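Local coordinates for protein carbohydrate deacetylase Agd3 (Neosartorya fumigata, PDB 6NWZ) that probably removes acetyl groups from the N-acetylated sugars of the exopolysaccharide galactosaminogalactan, and is required for biofilm formation by Aspergillus fumigatus, at residues 21-26 against 112-117; 237-242 against 621-626; 363-368 against 414-419. All coordinates share one frame; numbering follows the deposited sequence.

Interaction 1. Residues 21-26 against 112-117; sequences GSVLSN and YGVRMV
Val23 turns both of its methyl groups toward the end of helix 99-112 and the chain that follows it, and each methyl finds a different partner. CG2 lies by Tyr112, 4.1 Å from CD2 of Tyr112, so that it meets the ring at its edge, near the ring plane. The same methyl also lies 3.9 Å from the backbone O of Tyr112. The second methyl, CG1, stands anti to the backbone N (chi1 -178°), which carries it along to Val114, whose CG2 is 4.2 Å away. These approaches, mostly methyl against carbon, make up the close part of the contact. They belong to the carbohydrate-binding module (CBM87) of the protein, where strand 22-31 and strand 115-119 both pair in parallel with strand 76-80 between them; the two segments accordingly meet through side chains, with no hydrogen bond from one to the other. Tyr108, one turn back in helix 99-112, touches Val23 and Val114 and also meets the Tyr112 ring, while Tyr616 of strand 613-618 also touches Val23. Packing thins out toward Ser22. Its CB points away from the helix end, and what it offers instead is the backbone O of Ser22, 4.3 Å from CD2 of Tyr112, again at the ring edge. On this looser side Gly21 and Ser22 are partly exposed, and the buried Tyr112 also touches an N-acetylglucosamine attached to the protein.

Interaction 2. Residues 237-242 against 621-626; sequences LTRGLY and KKITAV
A Schellman motif closes helix 224-237 at Arg239, and the type I' turn from Thr238 to Leu241 that comes with it presents two side chains to strand 622-629 of the C-terminal domain. The turn is held by a backbone bond from Leu241 N to Thr238 O (2.9 Å). Beyond it, Leu241 supplies most of what segment 237-242 contributes. Its CG is anti to the backbone N (chi1 -179°), which extends the isobutyl group toward the strand, where CD2 reaches both Ile623 and Val626. The closer approach is to Val626, whose CG1 lies 3.6 Å from Leu241 CD2; this same methyl also borders CG and CD1 of Leu241, the two side chains crossing at a slant. Ile623 offers its branch methyl, CG2 standing 4.1 Å from Leu241 CD2, and here the side chains run past one another in opposite directions. Phe643 of strand 639-643 touches both Leu241 and Val626 and continues the apolar cluster. Arg239 takes part through its aliphatic portion alone, for its guanidinium group is directed to the zinc site formed by Glu210 and Leu684: NH2 hydrogen-bonds the O of Leu684 and makes a long, weak ion pair with Glu210. Before the charged group is reached, the arginine chain passes the other arm of Ile623, and Arg239 CD comes 4.3 Å from Ile623 CD1.

Interaction 3. Residues 363-368 against 414-419; sequences ACTQLD and LKQVGL
Thr365 reaches across to the last turn of helix 400-417, where it meets Gln416 and Val417. Its CB comes first, 4.0 Å from CG2 of Val417. At CB the side chain divides. OG1 sits between the backbone N and the carbonyl carbon (chi1 66°), a torsion that lets it turn back along its own helix and hydrogen-bond the O of Val362; Val417 CG2 also lies 3.9 Å from Thr365 OG1, a van der Waals contact. The contact joins short helix 362-366 to the C-terminal end of the longer helix 400-417 within the deacetylase domain, away from its metal sites, with helix 369-375 packing against both: Leu371 touches Thr365 as well as Val417. The remaining branch, CG2, ends near the amide of Gln416, 3.7 Å from OE1. That amide is carried out on an extended chain and is held at both ends by the loop before helix 362-366, OE1 by the hydroxyl of Tyr358 and NE2 by the O of Trp360; the oxygen that the methyl meets already has a hydrogen-bond partner. Next to Thr365, Cys364 is tied by a disulfide to Cys323.

Interactions 1 and 2 are neighbours, their centres about 9 Å apart, whereas interaction 3 lies on the opposite side of the chain's centre, its own centre about 61 Å and 56 Å from theirs. The first two touch directly: the Leu237 side chain packs against the backbone of Arg115, and a weak hydrogen bond probably joins Arg239 NH2 to Gly113 O. In sequence, interaction 1 is complete before interaction 2 begins, and the long excursion between 237-242 and 621-626 contains the deacetylase domain, with interaction 3 in it. The chain thus leaves the carbohydrate-binding module, forms the catalytic domain and returns, so that the C-terminal strands pack against the module near the N-terminus.

Interaction 1. Residues 21-26 against 112-117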
loop_
_atom_site.group_PDB
_atom_site.type_symbol
_atom_site.label_atom_id
_atom_site.label_comp_id
_atom_site.label_asym_id
_atom_site.label_seq_id
_atom_site.Cartn_x
_atom_site.Cartn_y
_atom_site.Cartn_z
ATOM N N GLY A 21 -37.881 -1.022 -4.724
ATOM C CA GLY A 21 -37.132 -0.344 -3.683
ATOM C C GLY A 21 -35.712 -0.031 -4.123
ATOM O O GLY A 21 -35.209 -0.544 -5.120
ATOM N N SER A 22 -35.062 0.844 -3.360
ATOM C CA SER A 22 -33.687 1.249 -3.624
ATOM C C SER A 22 -32.938 1.377 -2.306
ATOM O O SER A 22 -33.521 1.727 -1.277
ATOM C CB SER A 22 -33.618 2.577 -4.388
ATOM O OG SER A 22 -34.245 2.458 -5.651
ATOM N N VAL A 23 -31.638 1.092 -2.348
ATOM C CA VAL A 23 -30.781 1.115 -1.168
ATOM C C VAL A 23 -29.532 1.926 -1.483
ATOM O O VAL A 23 -28.924 1.757 -2.546
ATOM C CB VAL A 23 -30.396 -0.311 -0.718
ATOM C CG1 VAL A 23 -29.539 -0.266 0.535
ATOM C CG2 VAL A 23 -31.639 -1.160 -0.495
ATOM N N LEU A 24 -29.150 2.809 -0.561
ATOM C CA LEU A 24 -27.896 3.540 -0.679
ATOM C C LEU A 24 -26.731 2.663 -0.232
ATOM O O LEU A 24 -26.843 1.908 0.736
ATOM C CB LEU A 24 -27.944 4.818 0.155
ATOM C CG LEU A 24 -29.082 5.777 -0.191
ATOM C CD1 LEU A 24 -28.927 7.058 0.598
ATOM C CD2 LEU A 24 -29.116 6.062 -1.684
ATOM N N SER A 25 -25.602 2.770 -0.943
ATOM C CA SER A 25 -24.441 1.913 -0.717
ATOM C C SER A 25 -23.544 2.397 0.414
ATOM O O SER A 25 -22.355 2.053 0.435
ATOM C CB SER A 25 -23.617 1.787 -2.001
ATOM O OG SER A 25 -24.340 1.104 -3.009
ATOM N N ASN A 26 -24.072 3.182 1.344
ATOM C CA ASN A 26 -23.278 3.667 2.463
ATOM C C ASN A 26 -23.201 2.597 3.547
ATOM O O ASN A 26 -24.217 2.001 3.913
ATOM C CB ASN A 26 -23.889 4.950 3.017
ATOM C CG ASN A 26 -22.903 5.758 3.821
ATOM O OD1 ASN A 26 -22.905 5.718 5.050
ATOM N ND2 ASN A 26 -22.043 6.496 3.129
ATOM N N TYR A 112 -34.987 -4.681 3.468
ATOM C CA TYR A 112 -34.168 -4.115 2.403
ATOM C C TYR A 112 -33.038 -5.033 1.954
ATOM O O TYR A 112 -32.221 -4.623 1.120
ATOM C CB TYR A 112 -33.609 -2.757 2.839
ATOM C CG TYR A 112 -34.680 -1.697 2.985
ATOM C CD1 TYR A 112 -35.438 -1.607 4.145
ATOM C CD2 TYR A 112 -34.944 -0.799 1.957
ATOM C CE1 TYR A 112 -36.422 -0.647 4.281
ATOM C CE2 TYR A 112 -35.928 0.167 2.085
ATOM C CZ TYR A 112 -36.664 0.237 3.251
ATOM O OH TYR A 112 -37.647 1.192 3.393
ATOM N N GLY A 113 -32.970 -6.258 2.469
ATOM C CA GLY A 113 -31.970 -7.216 2.007
ATOM C C GLY A 113 -30.539 -6.822 2.305
ATOM O O GLY A 113 -29.649 -7.052 1.477
ATOM N N VAL A 114 -30.295 -6.247 3.479
ATOM C CA VAL A 114 -28.995 -5.696 3.842
ATOM C C VAL A 114 -28.294 -6.652 4.798
ATOM O O VAL A 114 -28.914 -7.197 5.721
ATOM C CB VAL A 114 -29.155 -4.293 4.459
ATOM C CG1 VAL A 114 -27.825 -3.763 4.954
ATOM C CG2 VAL A 114 -29.747 -3.343 3.439
ATOM N N ARG A 115 -27.001 -6.859 4.575
ATOM C CA ARG A 115 -26.204 -7.766 5.384
ATOM C C ARG A 115 -25.537 -7.024 6.537
ATOM O O ARG A 115 -25.390 -5.799 6.522
ATOM C CB ARG A 115 -25.151 -8.459 4.518
ATOM C CG ARG A 115 -25.746 -9.437 3.515
ATOM C CD ARG A 115 -24.702 -9.954 2.542
ATOM N NE ARG A 115 -25.210 -11.063 1.740
ATOM C CZ ARG A 115 -24.499 -11.707 0.820
ATOM N NH1 ARG A 115 -23.246 -11.350 0.575
ATOM N NH2 ARG A 115 -25.041 -12.709 0.146
ATOM N N MET A 116 -25.137 -7.792 7.552
ATOM C CA MET A 116 -24.460 -7.264 8.728
ATOM C C MET A 116 -23.213 -8.084 9.022
ATOM O O MET A 116 -23.221 -9.312 8.894
ATOM C CB MET A 116 -25.380 -7.266 9.955
ATOM C CG MET A 116 -24.680 -6.919 11.258
ATOM S SD MET A 116 -25.790 -6.919 12.675
ATOM C CE MET A 116 -26.861 -5.542 12.265
ATOM N N VAL A 117 -22.144 -7.399 9.417
ATOM C CA VAL A 117 -20.889 -8.030 9.798
ATOM C C VAL A 117 -20.610 -7.695 11.257
ATOM O O VAL A 117 -20.733 -6.535 11.666
ATOM C CB VAL A 117 -19.728 -7.570 8.899
ATOM C CG1 VAL A 117 -18.396 -8.050 9.456
ATOM C CG2 VAL A 117 -19.933 -8.072 7.477
#

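Interaction 2. Residues 237-242 against 621-626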
loop_
_atom_site.group_PDB
_atom_site.type_symbol
_atom_site.label_atom_id
_atom_site.label_comp_id
_atom_site.label_asym_id
_atom_site.label_seq_id
_atom_site.Cartn_x
_atom_site.Cartn_y
_atom_site.Cartn_z
ATOM N N LEU A 237 -20.120 -8.208 2.517
ATOM C CA LEU A 237 -21.082 -7.183 2.910
ATOM C C LEU A 237 -21.597 -6.404 1.709
ATOM O O LEU A 237 -22.759 -5.989 1.695
ATOM C CB LEU A 237 -20.451 -6.223 3.917
ATOM C CG LEU A 237 -21.363 -5.172 4.536
ATOM C CD1 LEU A 237 -22.456 -5.854 5.335
ATOM C CD2 LEU A 237 -20.548 -4.246 5.418
ATOM N N THR A 238 -20.756 -6.191 0.702
ATOM C CA THR A 238 -21.133 -5.421 -0.472
ATOM C C THR A 238 -21.585 -6.295 -1.633
ATOM O O THR A 238 -21.925 -5.759 -2.693
ATOM C CB THR A 238 -19.964 -4.540 -0.929
ATOM O OG1 THR A 238 -18.884 -5.371 -1.367
ATOM C CG2 THR A 238 -19.482 -3.645 0.202
ATOM N N ARG A 239 -21.592 -7.618 -1.464
ATOM C CA ARG A 239 -21.858 -8.572 -2.540
ATOM C C ARG A 239 -20.938 -8.365 -3.744
ATOM O O ARG A 239 -21.295 -8.727 -4.869
ATOM C CB ARG A 239 -23.326 -8.519 -2.986
ATOM C CG ARG A 239 -24.315 -9.004 -1.939
ATOM C CD ARG A 239 -25.747 -8.836 -2.414
ATOM N NE ARG A 239 -26.697 -9.504 -1.532
ATOM C CZ ARG A 239 -27.251 -8.934 -0.467
ATOM N NH1 ARG A 239 -26.944 -7.684 -0.151
ATOM N NH2 ARG A 239 -28.110 -9.612 0.280
ATOM N N GLY A 240 -19.751 -7.795 -3.533
ATOM C CA GLY A 240 -18.844 -7.494 -4.621
ATOM C C GLY A 240 -19.204 -6.283 -5.454
ATOM O O GLY A 240 -18.573 -6.054 -6.493
ATOM N N LEU A 241 -20.191 -5.496 -5.037
ATOM C CA LEU A 241 -20.670 -4.346 -5.796
ATOM C C LEU A 241 -20.600 -3.118 -4.900
ATOM O O LEU A 241 -21.268 -3.068 -3.861
ATOM C CB LEU A 241 -22.098 -4.589 -6.290
ATOM C CG LEU A 241 -22.791 -3.524 -7.136
ATOM C CD1 LEU A 241 -22.045 -3.306 -8.443
ATOM C CD2 LEU A 241 -24.226 -3.948 -7.396
ATOM N N TYR A 242 -19.794 -2.133 -5.295
ATOM C CA TYR A 242 -19.539 -0.982 -4.435
ATOM C C TYR A 242 -18.855 0.119 -5.232
ATOM O O TYR A 242 -18.273 -0.121 -6.294
ATOM C CB TYR A 242 -18.673 -1.366 -3.227
ATOM C CG TYR A 242 -17.365 -2.029 -3.602
ATOM C CD1 TYR A 242 -16.227 -1.275 -3.860
ATOM C CD2 TYR A 242 -17.271 -3.410 -3.706
ATOM C CE1 TYR A 242 -15.033 -1.880 -4.209
ATOM C CE2 TYR A 242 -16.086 -4.024 -4.053
ATOM C CZ TYR A 242 -14.971 -3.256 -4.302
ATOM O OH TYR A 242 -13.793 -3.873 -4.648
ATOM N N LYS A 621 -36.618 -9.018 -5.176
ATOM C CA LYS A 621 -35.571 -9.690 -4.406
ATOM C C LYS A 621 -34.253 -9.810 -5.167
ATOM O O LYS A 621 -33.423 -10.668 -4.842
ATOM C CB LYS A 621 -36.037 -11.074 -3.935
ATOM N N LYS A 622 -34.028 -8.964 -6.171
ATOM C CA LYS A 622 -32.829 -9.045 -6.995
ATOM C C LYS A 622 -32.315 -7.644 -7.294
ATOM O O LYS A 622 -33.098 -6.739 -7.596
ATOM C CB LYS A 622 -33.106 -9.791 -8.312
ATOM C CG LYS A 622 -33.599 -11.222 -8.134
ATOM C CD LYS A 622 -34.388 -11.705 -9.345
ATOM C CE LYS A 622 -33.578 -12.678 -10.182
ATOM N NZ LYS A 622 -33.176 -13.871 -9.387
ATOM N N ILE A 623 -30.999 -7.473 -7.209
ATOM C CA ILE A 623 -30.362 -6.209 -7.567
ATOM C C ILE A 623 -30.221 -6.156 -9.081
ATOM O O ILE A 623 -29.631 -7.054 -9.690
ATOM C CB ILE A 623 -28.997 -6.062 -6.879
ATOM C CG1 ILE A 623 -29.174 -5.972 -5.365
ATOM C CG2 ILE A 623 -28.264 -4.837 -7.400
ATOM C CD1 ILE A 623 -27.874 -5.877 -4.615
ATOM N N THR A 624 -30.758 -5.099 -9.695
ATOM C CA THR A 624 -30.812 -5.009 -11.147
ATOM C C THR A 624 -30.014 -3.859 -11.745
ATOM O O THR A 624 -29.692 -3.921 -12.938
ATOM C CB THR A 624 -32.268 -4.883 -11.623
ATOM O OG1 THR A 624 -32.866 -3.717 -11.044
ATOM C CG2 THR A 624 -33.063 -6.109 -11.216
ATOM N N ALA A 625 -29.686 -2.828 -10.970
ATOM C CA ALA A 625 -29.003 -1.664 -11.516
ATOM C C ALA A 625 -28.346 -0.884 -10.387
ATOM O O ALA A 625 -28.652 -1.080 -9.209
ATOM C CB ALA A 625 -29.965 -0.763 -12.295
ATOM N N VAL A 626 -27.431 0.011 -10.774
ATOM C CA VAL A 626 -26.752 0.910 -9.849
ATOM C C VAL A 626 -26.703 2.302 -10.466
ATOM O O VAL A 626 -26.775 2.469 -11.685
ATOM C CB VAL A 626 -25.323 0.438 -9.497
ATOM C CG1 VAL A 626 -25.371 -0.844 -8.694
ATOM C CG2 VAL A 626 -24.504 0.242 -10.761
#

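Interaction 3. Residues 363-368 against 414-419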
loop_
_atom_site.group_PDB
_atom_site.type_symbol
_atom_site.label_atom_id
_atom_site.label_comp_id
_atom_site.label_asym_id
_atom_site.label_seq_id
_atom_site.Cartn_x
_atom_site.Cartn_y
_atom_site.Cartn_z
ATOM N N ALA A 363 31.195 10.952 -25.321
ATOM C CA ALA A 363 32.328 10.039 -25.212
ATOM C C ALA A 363 32.829 9.931 -23.778
ATOM O O ALA A 363 33.283 8.860 -23.360
ATOM C CB ALA A 363 33.460 10.489 -26.133
ATOM N N CYS A 364 32.761 11.024 -23.015
ATOM C CA CYS A 364 33.087 10.958 -21.594
ATOM C C CYS A 364 32.191 9.961 -20.870
ATOM O O CYS A 364 32.679 9.064 -20.172
ATOM C CB CYS A 364 32.954 12.339 -20.954
ATOM S SG CYS A 364 32.766 12.267 -19.154
ATOM N N THR A 365 30.871 10.106 -21.021
ATOM C CA THR A 365 29.941 9.238 -20.306
ATOM C C THR A 365 30.102 7.779 -20.714
ATOM O O THR A 365 29.912 6.882 -19.886
ATOM C CB THR A 365 28.498 9.697 -20.543
ATOM O OG1 THR A 365 28.151 9.508 -21.919
ATOM C CG2 THR A 365 28.335 11.166 -20.179
ATOM N N GLN A 366 30.463 7.522 -21.974
ATOM C CA GLN A 366 30.595 6.158 -22.472
ATOM C C GLN A 366 31.766 5.396 -21.854
ATOM O O GLN A 366 31.809 4.168 -21.981
ATOM C CB GLN A 366 30.737 6.168 -23.997
ATOM C CG GLN A 366 29.537 6.731 -24.739
ATOM C CD GLN A 366 28.323 5.828 -24.670
ATOM O OE1 GLN A 366 28.440 4.629 -24.420
ATOM N NE2 GLN A 366 27.145 6.400 -24.894
ATOM N N LEU A 367 32.713 6.078 -21.199
ATOM C CA LEU A 367 33.828 5.380 -20.564
ATOM C C LEU A 367 33.404 4.551 -19.356
ATOM O O LEU A 367 34.217 3.768 -18.850
ATOM C CB LEU A 367 34.911 6.375 -20.143
ATOM C CG LEU A 367 35.591 7.157 -21.267
ATOM C CD1 LEU A 367 36.710 8.029 -20.717
ATOM C CD2 LEU A 367 36.115 6.206 -22.326
ATOM N N ASP A 368 32.167 4.704 -18.884
ATOM C CA ASP A 368 31.634 3.938 -17.761
ATOM C C ASP A 368 30.930 2.695 -18.300
ATOM O O ASP A 368 29.930 2.808 -19.019
ATOM C CB ASP A 368 30.665 4.804 -16.955
ATOM C CG ASP A 368 30.303 4.208 -15.600
ATOM O OD1 ASP A 368 30.309 2.967 -15.443
ATOM O OD2 ASP A 368 30.009 5.001 -14.681
ATOM N N LEU A 414 20.381 12.993 -18.114
ATOM C CA LEU A 414 19.391 11.996 -18.517
ATOM C C LEU A 414 18.994 12.157 -19.978
ATOM O O LEU A 414 18.650 11.171 -20.639
ATOM C CB LEU A 414 18.152 12.090 -17.626
ATOM C CG LEU A 414 18.268 11.526 -16.210
ATOM C CD1 LEU A 414 17.072 11.937 -15.361
ATOM C CD2 LEU A 414 18.389 10.017 -16.266
ATOM N N LYS A 415 19.031 13.386 -20.496
ATOM C CA LYS A 415 18.666 13.622 -21.887
ATOM C C LYS A 415 19.805 13.243 -22.827
ATOM O O LYS A 415 19.584 12.566 -23.837
ATOM C CB LYS A 415 18.262 15.085 -22.080
ATOM C CG LYS A 415 17.985 15.482 -23.528
ATOM C CD LYS A 415 17.461 16.910 -23.621
ATOM C CE LYS A 415 17.593 17.467 -25.032
ATOM N NZ LYS A 415 16.910 16.611 -26.037
ATOM N N GLN A 416 21.032 13.668 -22.504
ATOM C CA GLN A 416 22.178 13.344 -23.353
ATOM C C GLN A 416 22.412 11.843 -23.404
ATOM O O GLN A 416 22.691 11.281 -24.470
ATOM C CB GLN A 416 23.436 14.052 -22.842
ATOM C CG GLN A 416 24.729 13.538 -23.477
ATOM C CD GLN A 416 25.987 14.149 -22.880
ATOM O OE1 GLN A 416 26.323 13.903 -21.721
ATOM N NE2 GLN A 416 26.695 14.939 -23.678
ATOM N N VAL A 417 22.298 11.177 -22.258
ATOM C CA VAL A 417 22.589 9.754 -22.183
ATOM C C VAL A 417 21.442 8.908 -22.733
ATOM O O VAL A 417 21.654 7.739 -23.082
ATOM C CB VAL A 417 22.969 9.445 -20.725
ATOM C CG1 VAL A 417 22.231 8.243 -20.179
ATOM C CG2 VAL A 417 24.477 9.281 -20.617
ATOM N N GLY A 418 20.246 9.484 -22.867
ATOM C CA GLY A 418 19.124 8.821 -23.498
ATOM C C GLY A 418 18.144 8.154 -22.558
ATOM O O GLY A 418 17.145 7.591 -23.028
ATOM N N LEU A 419 18.390 8.202 -21.247
ATOM C CA LEU A 419 17.513 7.512 -20.311
ATOM C C LEU A 419 16.109 8.103 -20.302
ATOM O O LEU A 419 15.139 7.381 -20.048
ATOM C CB LEU A 419 18.120 7.542 -18.909
ATOM C CG LEU A 419 19.344 6.641 -18.734
ATOM C CD1 LEU A 419 19.981 6.821 -17.361
ATOM C CD2 LEU A 419 18.958 5.187 -18.971
#